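PDB 3QLD: mandelate racemase/muconate lactonizing protein from Alicyclobacillus acidocaldarius LAA1, which is of unknown function but belongs to the enolase superfamily, combining an enolase-type N-terminal domain with a TIM-barrel-like C-terminal domain. Local coordinates for residues Gly132-Thr143 with Ala313-Leu324; Ala160-Val168 with Ala341-Gln349. All blocks are in the same frame, centred on the assembly; numbering follows the deposited sequence.

How the contacts relate
From the N terminus, the chain passes Gly132-Thr143, which carries strand 137-144 of the barrel, then goes through helix 150-162 to Ala160-Val168 and into strand 167-171. After most of the barrel it reaches Ala313-Leu324, which returns to strand 137-144 in contact 1, closing a loop of 169 intervening residues. Ala341-Gln349 then comes back to Ala160-Val168 in contact 2, so the segments alternate and the two loops cross rather than nest. Strand 137-144 lies between strands 167-171 and 347-349, and both contacts therefore meet at one sheet. Across the junction, Glu139 of contact 1 forms a salt bridge with Arg166 of contact 2.

Contact 1: Gly132-Thr143 with Ala313-Leu324; sequences GGGRDRVEVSAT and AALPLMRYATDL
Val140 and Thr322 form a single bridge in which the two backbones run in the same direction, with Glu139 level with Ala321 and Ser141 with Asp323. Two hydrogen bonds flank Val140: Thr322 N donates to Glu139 O at 2.9 Å, and Ser141 N donates to Thr322 O at 2.6 Å, the latter with an N-H...O angle of 170°. Val140 CA also leans on Thr322 O in a CA-H...O contact. Further back, Ala314 O receives weak bonds from Gly134 N and Arg135 N.

Arg135 covers this second site. Its methylenes cross the carbonyl, CG lying 3.0 Å from Ala314 O, and a bend at chi3 (122°) carries the guanidinium over the following turn, Leu315 to Met318. There Met318 O sits 3.4 Å from Arg135 CZ, above the centre of the guanidinium face rather than in line with an N-H, and Pro316 O lies at the edge. Arg135 NH2 and Arg319 NH1 approach to 3.4 Å with their planes 42° apart; both are donors, so no bond joins these like charges.

Between the two sites, Val138 CG2 meets Thr322 CG2 at 3.9 Å. At the far end a water bridges Ser141 OG, Thr143 OG1 and Asp323, donating to Asp323 OD1 at 2.5 Å. The same carboxylate makes salt bridges to Arg167 and Lys169 of the neighbouring strand 167-171.

On its other side Thr322 OG1, which accepts from Leu324 N in an ST turn, bonds to Val296 O. Ala313-Leu324 thus lies between strands 137-144 and 293-296, the outlying positions of the parallel run, consistent with closure of a TIM-like barrel, while Leu315 packs on Leu281 and Leu284 of helix 277-289.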
loop_
_atom_site.group_PDB
_atom_site.type_symbol
_atom_site.label_atom_id
_atom_site.label_comp_id
_atom_site.label_asym_id
_atom_site.label_seq_id
_atom_site.Cartn_x
_atom_site.Cartn_y
_atom_site.Cartn_z
ATOM N N GLY A 132 -8.614 -12.763 24.741
ATOM C CA GLY A 132 -7.758 -13.873 25.215
ATOM C C GLY A 132 -6.389 -13.447 25.753
ATOM O O GLY A 132 -5.408 -14.203 25.735
ATOM N N GLY A 133 -6.306 -12.222 26.241
ATOM C CA GLY A 133 -5.037 -11.721 26.751
ATOM C C GLY A 133 -4.950 -12.034 28.219
ATOM O O GLY A 133 -5.782 -11.545 29.010
ATOM N N GLY A 134 -3.940 -12.827 28.574
ATOM C CA GLY A 134 -3.808 -13.374 29.915
ATOM C C GLY A 134 -2.881 -12.578 30.796
ATOM O O GLY A 134 -3.221 -12.294 31.943
ATOM N N ARG A 135 -1.708 -12.212 30.291
ATOM C CA ARG A 135 -0.726 -11.489 31.111
ATOM C C ARG A 135 -1.380 -10.297 31.848
ATOM O O ARG A 135 -2.239 -9.605 31.297
ATOM C CB ARG A 135 0.414 -11.022 30.225
ATOM C CG ARG A 135 0.607 -11.983 29.096
ATOM C CD ARG A 135 1.443 -11.474 27.953
ATOM N NE ARG A 135 2.575 -12.367 27.759
ATOM C CZ ARG A 135 3.755 -12.166 28.338
ATOM N NH1 ARG A 135 3.928 -11.089 29.109
ATOM N NH2 ARG A 135 4.765 -13.012 28.134
ATOM N N ASP A 136 -0.990 -10.060 33.101
ATOM C CA ASP A 136 -1.615 -8.992 33.867
ATOM C C ASP A 136 -0.787 -7.738 33.801
ATOM O O ASP A 136 -1.299 -6.648 33.968
ATOM C CB ASP A 136 -1.828 -9.428 35.329
ATOM C CG ASP A 136 -3.116 -10.223 35.502
ATOM O OD1 ASP A 136 -4.192 -9.568 35.464
ATOM O OD2 ASP A 136 -3.051 -11.476 35.661
ATOM N N ARG A 137 0.507 -7.922 33.543
ATOM C CA ARG A 137 1.478 -6.842 33.392
ATOM C C ARG A 137 2.407 -7.119 32.201
ATOM O O ARG A 137 2.524 -8.278 31.751
ATOM C CB ARG A 137 2.340 -6.734 34.619
ATOM C CG ARG A 137 1.554 -6.417 35.830
ATOM C CD ARG A 137 2.471 -6.403 37.050
ATOM N NE ARG A 137 1.686 -5.971 38.204
ATOM C CZ ARG A 137 2.165 -5.276 39.240
ATOM N NH1 ARG A 137 3.452 -4.924 39.289
ATOM N NH2 ARG A 137 1.336 -4.931 40.234
ATOM N N VAL A 138 3.034 -6.054 31.700
ATOM C CA VAL A 138 3.976 -6.156 30.583
ATOM C C VAL A 138 5.202 -5.318 30.871
ATOM O O VAL A 138 5.102 -4.242 31.501
ATOM C CB VAL A 138 3.322 -5.746 29.229
ATOM C CG1 VAL A 138 2.045 -6.632 28.929
ATOM C CG2 VAL A 138 2.919 -4.291 29.291
ATOM N N GLU A 139 6.375 -5.790 30.438
ATOM C CA GLU A 139 7.573 -5.005 30.634
ATOM C C GLU A 139 7.775 -4.065 29.448
ATOM O O GLU A 139 7.319 -4.382 28.366
ATOM C CB GLU A 139 8.811 -5.851 30.669
ATOM C CG GLU A 139 8.756 -7.151 31.439
ATOM C CD GLU A 139 10.117 -7.844 31.345
ATOM O OE1 GLU A 139 10.451 -8.389 30.255
ATOM O OE2 GLU A 139 10.853 -7.811 32.345
ATOM N N VAL A 140 8.545 -2.994 29.647
ATOM C CA VAL A 140 8.571 -1.839 28.741
ATOM C C VAL A 140 10.029 -1.630 28.346
ATOM O O VAL A 140 10.887 -1.729 29.212
ATOM C CB VAL A 140 8.031 -0.565 29.468
ATOM C CG1 VAL A 140 8.214 0.643 28.568
ATOM C CG2 VAL A 140 6.571 -0.743 29.872
ATOM N N SER A 141 10.313 -1.387 27.055
ATOM C CA SER A 141 11.668 -1.050 26.555
ATOM C C SER A 141 11.907 0.438 26.345
ATOM O O SER A 141 10.965 1.171 26.106
ATOM C CB SER A 141 11.835 -1.768 25.163
ATOM O OG SER A 141 13.109 -1.506 24.519
ATOM N N ALA A 142 13.164 0.870 26.318
ATOM C CA ALA A 142 13.517 2.213 25.927
ATOM C C ALA A 142 14.366 2.280 24.640
ATOM O O ALA A 142 15.397 1.601 24.506
ATOM C CB ALA A 142 14.300 2.941 27.118
ATOM N N THR A 143 13.940 3.115 23.685
ATOM C CA THR A 143 14.708 3.334 22.452
ATOM C C THR A 143 15.687 4.478 22.609
ATOM O O THR A 143 15.311 5.570 23.060
ATOM C CB THR A 143 13.754 3.646 21.288
ATOM O OG1 THR A 143 12.757 2.624 21.271
ATOM C CG2 THR A 143 14.519 3.691 19.941
ATOM N N ALA A 313 -0.572 -6.337 23.829
ATOM C CA ALA A 313 0.672 -6.844 24.441
ATOM C C ALA A 313 0.471 -7.860 25.568
ATOM O O ALA A 313 1.434 -8.492 25.989
ATOM C CB ALA A 313 1.474 -5.738 24.939
ATOM N N ALA A 314 -0.772 -8.009 26.006
ATOM C CA ALA A 314 -1.188 -9.032 26.975
ATOM C C ALA A 314 -1.331 -10.446 26.344
ATOM O O ALA A 314 -1.474 -11.471 27.044
ATOM C CB ALA A 314 -2.516 -8.603 27.582
ATOM N N LEU A 315 -1.291 -10.532 25.022
ATOM C CA LEU A 315 -1.564 -11.804 24.373
ATOM C C LEU A 315 -0.412 -12.811 24.597
ATOM O O LEU A 315 0.738 -12.403 24.857
ATOM C CB LEU A 315 -1.933 -11.629 22.891
ATOM C CG LEU A 315 -3.160 -10.739 22.677
ATOM C CD1 LEU A 315 -3.113 -10.159 21.242
ATOM C CD2 LEU A 315 -4.533 -11.492 22.946
ATOM N N PRO A 316 -0.733 -14.133 24.562
ATOM C CA PRO A 316 0.250 -15.095 25.048
ATOM C C PRO A 316 1.607 -15.063 24.356
ATOM O O PRO A 316 2.605 -15.116 25.061
ATOM C CB PRO A 316 -0.432 -16.463 24.838
ATOM C CG PRO A 316 -1.850 -16.201 24.925
ATOM C CD PRO A 316 -2.017 -14.806 24.256
ATOM N N LEU A 317 1.657 -14.945 23.019
ATOM C CA LEU A 317 2.965 -14.979 22.314
ATOM C C LEU A 317 3.804 -13.707 22.418
ATOM O O LEU A 317 4.976 -13.659 21.959
ATOM C CB LEU A 317 2.808 -15.411 20.853
ATOM C CG LEU A 317 4.089 -15.634 20.006
ATOM C CD1 LEU A 317 4.695 -17.070 20.137
ATOM C CD2 LEU A 317 3.771 -15.386 18.561
HETATM N N MSE A 318 3.236 -12.662 23.012
HETATM C CA MSE A 318 3.948 -11.416 23.183
HETATM C C MSE A 318 5.007 -11.545 24.232
HETATM O O MSE A 318 4.873 -10.961 25.309
HETATM C CB MSE A 318 2.988 -10.287 23.543
HETATM C CG MSE A 318 1.903 -10.150 22.533
HETATM SE SE MSE A 318 2.690 -9.531 20.803
HETATM C CE MSE A 318 1.034 -8.611 20.251
ATOM N N ARG A 319 6.082 -12.253 23.893
ATOM C CA ARG A 319 7.098 -12.714 24.859
ATOM C C ARG A 319 8.174 -11.690 25.228
ATOM O O ARG A 319 8.842 -11.811 26.277
ATOM C CB ARG A 319 7.770 -14.015 24.342
ATOM C CG ARG A 319 6.937 -15.351 24.526
ATOM C CD ARG A 319 6.673 -15.684 26.017
ATOM N NE ARG A 319 7.892 -16.100 26.734
ATOM C CZ ARG A 319 8.122 -15.928 28.041
ATOM N NH1 ARG A 319 7.221 -15.321 28.817
ATOM N NH2 ARG A 319 9.273 -16.358 28.570
ATOM N N TYR A 320 8.366 -10.677 24.384
ATOM C CA TYR A 320 9.319 -9.621 24.704
ATOM C C TYR A 320 8.560 -8.342 25.106
ATOM O O TYR A 320 7.304 -8.245 24.945
ATOM C CB TYR A 320 10.277 -9.326 23.536
ATOM C CG TYR A 320 11.073 -10.540 23.021
ATOM C CD1 TYR A 320 11.444 -11.598 23.879
ATOM C CD2 TYR A 320 11.489 -10.607 21.666
ATOM C CE1 TYR A 320 12.194 -12.708 23.406
ATOM C CE2 TYR A 320 12.240 -11.699 21.190
ATOM C CZ TYR A 320 12.589 -12.741 22.066
ATOM O OH TYR A 320 13.327 -13.813 21.581
ATOM N N ALA A 321 9.350 -7.418 25.631
ATOM C CA ALA A 321 8.941 -6.133 26.159
ATOM C C ALA A 321 8.322 -5.316 25.046
ATOM O O ALA A 321 8.711 -5.453 23.856
ATOM C CB ALA A 321 10.170 -5.374 26.682
ATOM N N THR A 322 7.393 -4.448 25.461
ATOM C CA THR A 322 6.770 -3.444 24.581
ATOM C C THR A 322 7.543 -2.144 24.490
ATOM O O THR A 322 8.297 -1.765 25.413
ATOM C CB THR A 322 5.248 -3.245 24.918
ATOM O OG1 THR A 322 4.651 -2.323 23.968
ATOM C CG2 THR A 322 5.051 -2.694 26.400
ATOM N N ASP A 323 7.469 -1.478 23.324
ATOM C CA ASP A 323 7.968 -0.132 23.216
ATOM C C ASP A 323 6.958 0.916 23.789
ATOM O O ASP A 323 7.240 2.086 23.741
ATOM C CB ASP A 323 8.257 0.237 21.738
ATOM C CG ASP A 323 9.625 -0.281 21.223
ATOM O OD1 ASP A 323 10.413 -0.895 21.991
ATOM O OD2 ASP A 323 9.911 -0.047 20.018
ATOM N N LEU A 324 5.764 0.498 24.201
ATOM C CA LEU A 324 4.692 1.435 24.587
ATOM C C LEU A 324 4.964 1.786 26.033
ATOM O O LEU A 324 4.800 0.937 26.875
ATOM C CB LEU A 324 3.320 0.759 24.498
ATOM C CG LEU A 324 2.844 0.411 23.060
ATOM C CD1 LEU A 324 1.597 -0.429 23.109
ATOM C CD2 LEU A 324 2.553 1.712 22.284
HETATM O O HOH W 1 12.355 0.455 22.843
#

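Contact 2: Ala160-Val168 with Ala341-Gln349; sequences AVEQGFRRV and AFVEPGVIQ
Phe165 and Phe342 share the same first torsion, chi1 -76°, which sets each CG opposite its own carbonyl carbon and beside its backbone N. In Phe165 this swings a ring whose CB starts off away from Ala341-Gln349 back within reach; in Phe342 it extends a CB already directed at Ala160-Val168. The result is a T-shaped pair: the edge of Phe342 enters over one face of Phe165, with ring centroids 5.5 Å apart and planes at 72°. Phe342 CZ does the touching, 3.7 Å from Phe165 CE1, and is displaced toward the rim of the ring beneath it. The Phe342 ring is itself lined by its own segment, since Gly346 N lies above the centre of one face.

Beside the rings, two turns meet through glycines. Gly164 ends helix 150-162 in a Schellman motif, and Gly346 occupies the third position of a type II turn from Glu344 to Val347; both have positive phi. Their backbones come together without a conventional hydrogen bond: Gly346 CA lies 3.1 Å from Gly164 O in a CA-H...O contact, with 147° at the hydrogen. In TIM-barrel terms, this is the helix-to-strand connection leading into strand 167-171, met by the turn that begins the outlying antiparallel strand 347-349.

Pro345 flanks the glycines, its CB 3.6 Å from Gln163 O and also against Gly164 CA. Across the glycines from the phenylalanine pair, Arg166 bends at chi2 and brings its guanidinium alongside Val347, whose CG2 lies over one face, 4.0 Å from Arg166 NH2. The charge of Arg166 is met by a salt bridge to Glu139 on strand 137-144, and Phe165 also packs against Ala142 of that strand.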
loop_
_atom_site.group_PDB
_atom_site.type_symbol
_atom_site.label_atom_id
_atom_site.label_comp_id
_atom_site.label_asym_id
_atom_site.label_seq_id
_atom_site.Cartn_x
_atom_site.Cartn_y
_atom_site.Cartn_z
ATOM N N ALA A 160 18.148 5.242 31.227
ATOM C CA ALA A 160 17.033 4.326 31.003
ATOM C C ALA A 160 17.017 3.252 32.066
ATOM O O ALA A 160 15.965 2.831 32.547
ATOM C CB ALA A 160 17.115 3.685 29.587
ATOM N N VAL A 161 18.187 2.743 32.373
ATOM C CA VAL A 161 18.252 1.613 33.306
ATOM C C VAL A 161 17.814 2.092 34.725
ATOM O O VAL A 161 17.029 1.411 35.395
ATOM C CB VAL A 161 19.651 0.985 33.365
ATOM C CG1 VAL A 161 19.713 -0.125 34.458
ATOM C CG2 VAL A 161 20.022 0.412 32.008
ATOM N N GLU A 162 18.281 3.286 35.103
ATOM C CA GLU A 162 18.012 3.850 36.426
ATOM C C GLU A 162 16.508 3.935 36.578
ATOM O O GLU A 162 15.981 3.875 37.704
ATOM C CB GLU A 162 18.662 5.224 36.579
ATOM C CG GLU A 162 20.177 5.182 36.843
ATOM C CD GLU A 162 20.906 6.508 36.536
ATOM O OE1 GLU A 162 20.246 7.541 36.234
ATOM O OE2 GLU A 162 22.167 6.523 36.603
ATOM N N GLN A 163 15.799 3.994 35.442
ATOM C CA GLN A 163 14.348 4.244 35.470
ATOM C C GLN A 163 13.547 2.962 35.463
ATOM O O GLN A 163 12.329 2.982 35.595
ATOM C CB GLN A 163 13.957 5.161 34.330
ATOM C CG GLN A 163 14.581 6.543 34.465
ATOM C CD GLN A 163 14.305 7.414 33.281
ATOM O OE1 GLN A 163 13.166 7.803 33.049
ATOM N NE2 GLN A 163 15.347 7.734 32.515
ATOM N N GLY A 164 14.255 1.841 35.319
ATOM C CA GLY A 164 13.682 0.506 35.379
ATOM C C GLY A 164 13.290 -0.192 34.073
ATOM O O GLY A 164 12.702 -1.298 34.107
ATOM N N PHE A 165 13.584 0.447 32.929
ATOM C CA PHE A 165 13.171 -0.114 31.613
ATOM C C PHE A 165 13.878 -1.433 31.469
ATOM O O PHE A 165 15.075 -1.513 31.764
ATOM C CB PHE A 165 13.646 0.776 30.481
ATOM C CG PHE A 165 12.846 2.023 30.311
ATOM C CD1 PHE A 165 11.620 1.999 29.627
ATOM C CD2 PHE A 165 13.324 3.238 30.816
ATOM C CE1 PHE A 165 10.866 3.185 29.491
ATOM C CE2 PHE A 165 12.580 4.422 30.655
ATOM C CZ PHE A 165 11.333 4.373 29.969
ATOM N N ARG A 166 13.178 -2.432 30.962
ATOM C CA ARG A 166 13.645 -3.812 31.033
ATOM C C ARG A 166 14.336 -4.236 29.724
ATOM O O ARG A 166 14.801 -5.377 29.574
ATOM C CB ARG A 166 12.478 -4.727 31.386
ATOM C CG ARG A 166 11.927 -4.451 32.833
ATOM C CD ARG A 166 13.000 -4.717 33.942
ATOM N NE ARG A 166 12.321 -4.917 35.241
ATOM C CZ ARG A 166 11.376 -5.841 35.455
ATOM N NH1 ARG A 166 11.014 -6.657 34.480
ATOM N NH2 ARG A 166 10.783 -5.966 36.637
ATOM N N ARG A 167 14.412 -3.294 28.787
ATOM C CA ARG A 167 15.136 -3.516 27.509
ATOM C C ARG A 167 15.660 -2.209 27.066
ATOM O O ARG A 167 14.986 -1.168 27.255
ATOM C CB ARG A 167 14.200 -4.079 26.447
ATOM C CG ARG A 167 14.923 -4.657 25.196
ATOM C CD ARG A 167 13.988 -5.319 24.170
ATOM N NE ARG A 167 13.023 -4.344 23.629
ATOM C CZ ARG A 167 11.838 -4.715 23.142
ATOM N NH1 ARG A 167 11.539 -5.995 23.041
ATOM N NH2 ARG A 167 10.967 -3.818 22.683
ATOM N N VAL A 168 16.825 -2.207 26.428
ATOM C CA VAL A 168 17.127 -1.031 25.620
ATOM C C VAL A 168 17.208 -1.411 24.137
ATOM O O VAL A 168 17.761 -2.490 23.813
ATOM C CB VAL A 168 18.451 -0.277 26.021
ATOM C CG1 VAL A 168 18.295 0.370 27.428
ATOM C CG2 VAL A 168 19.696 -1.183 25.910
ATOM N N ALA A 341 0.823 5.041 33.112
ATOM C CA ALA A 341 2.060 5.169 33.909
ATOM C C ALA A 341 2.587 3.805 34.315
ATOM O O ALA A 341 1.862 2.845 34.266
ATOM C CB ALA A 341 1.822 6.048 35.182
ATOM N N PHE A 342 3.848 3.739 34.731
ATOM C CA PHE A 342 4.379 2.523 35.313
ATOM C C PHE A 342 3.562 2.107 36.546
ATOM O O PHE A 342 3.218 2.971 37.370
ATOM C CB PHE A 342 5.820 2.775 35.754
ATOM C CG PHE A 342 6.841 2.813 34.631
ATOM C CD1 PHE A 342 6.824 1.876 33.586
ATOM C CD2 PHE A 342 7.865 3.767 34.652
ATOM C CE1 PHE A 342 7.805 1.895 32.570
ATOM C CE2 PHE A 342 8.839 3.805 33.646
ATOM C CZ PHE A 342 8.822 2.853 32.603
ATOM N N VAL A 343 3.211 0.825 36.649
ATOM C CA VAL A 343 2.722 0.258 37.918
ATOM C C VAL A 343 3.896 -0.071 38.904
ATOM O O VAL A 343 3.736 -0.038 40.143
ATOM C CB VAL A 343 1.799 -0.982 37.686
ATOM C CG1 VAL A 343 2.516 -2.115 36.956
ATOM C CG2 VAL A 343 1.210 -1.480 38.994
ATOM N N GLU A 344 5.043 -0.418 38.329
ATOM C CA GLU A 344 6.347 -0.561 39.014
ATOM C C GLU A 344 7.381 -0.102 37.991
ATOM O O GLU A 344 7.051 -0.006 36.803
ATOM C CB GLU A 344 6.650 -2.027 39.418
ATOM C CG GLU A 344 5.714 -2.691 40.427
ATOM C CD GLU A 344 5.695 -2.058 41.830
ATOM O OE1 GLU A 344 6.557 -1.198 42.150
ATOM O OE2 GLU A 344 4.789 -2.425 42.629
ATOM N N PRO A 345 8.631 0.199 38.407
ATOM C CA PRO A 345 9.532 0.695 37.354
ATOM C C PRO A 345 9.670 -0.299 36.169
ATOM O O PRO A 345 9.783 -1.531 36.371
ATOM C CB PRO A 345 10.862 0.941 38.104
ATOM C CG PRO A 345 10.377 1.266 39.536
ATOM C CD PRO A 345 9.235 0.303 39.751
ATOM N N GLY A 346 9.561 0.222 34.939
ATOM C CA GLY A 346 9.669 -0.611 33.747
ATOM C C GLY A 346 8.490 -1.511 33.443
ATOM O O GLY A 346 8.551 -2.335 32.506
ATOM N N VAL A 347 7.407 -1.383 34.206
ATOM C CA VAL A 347 6.267 -2.280 34.060
ATOM C C VAL A 347 4.954 -1.515 33.983
ATOM O O VAL A 347 4.770 -0.518 34.687
ATOM C CB VAL A 347 6.160 -3.275 35.242
ATOM C CG1 VAL A 347 5.057 -4.316 34.970
ATOM C CG2 VAL A 347 7.494 -3.953 35.520
ATOM N N ILE A 348 4.018 -2.000 33.168
ATOM C CA ILE A 348 2.762 -1.316 33.060
ATOM C C ILE A 348 1.670 -2.340 33.248
ATOM O O ILE A 348 1.784 -3.489 32.795
ATOM C CB ILE A 348 2.599 -0.536 31.668
ATOM C CG1 ILE A 348 3.575 0.606 31.589
ATOM C CG2 ILE A 348 1.208 0.038 31.521
ATOM C CD1 ILE A 348 3.509 1.564 30.271
ATOM N N GLN A 349 0.632 -1.935 33.972
ATOM C CA GLN A 349 -0.472 -2.819 34.204
ATOM C C GLN A 349 -1.216 -2.827 32.895
ATOM O O GLN A 349 -1.498 -1.754 32.334
ATOM C CB GLN A 349 -1.388 -2.284 35.308
ATOM C CG GLN A 349 -2.522 -3.245 35.755
ATOM C CD GLN A 349 -2.014 -4.312 36.744
ATOM O OE1 GLN A 349 -2.557 -5.417 36.834
ATOM N NE2 GLN A 349 -0.947 -3.973 37.485
#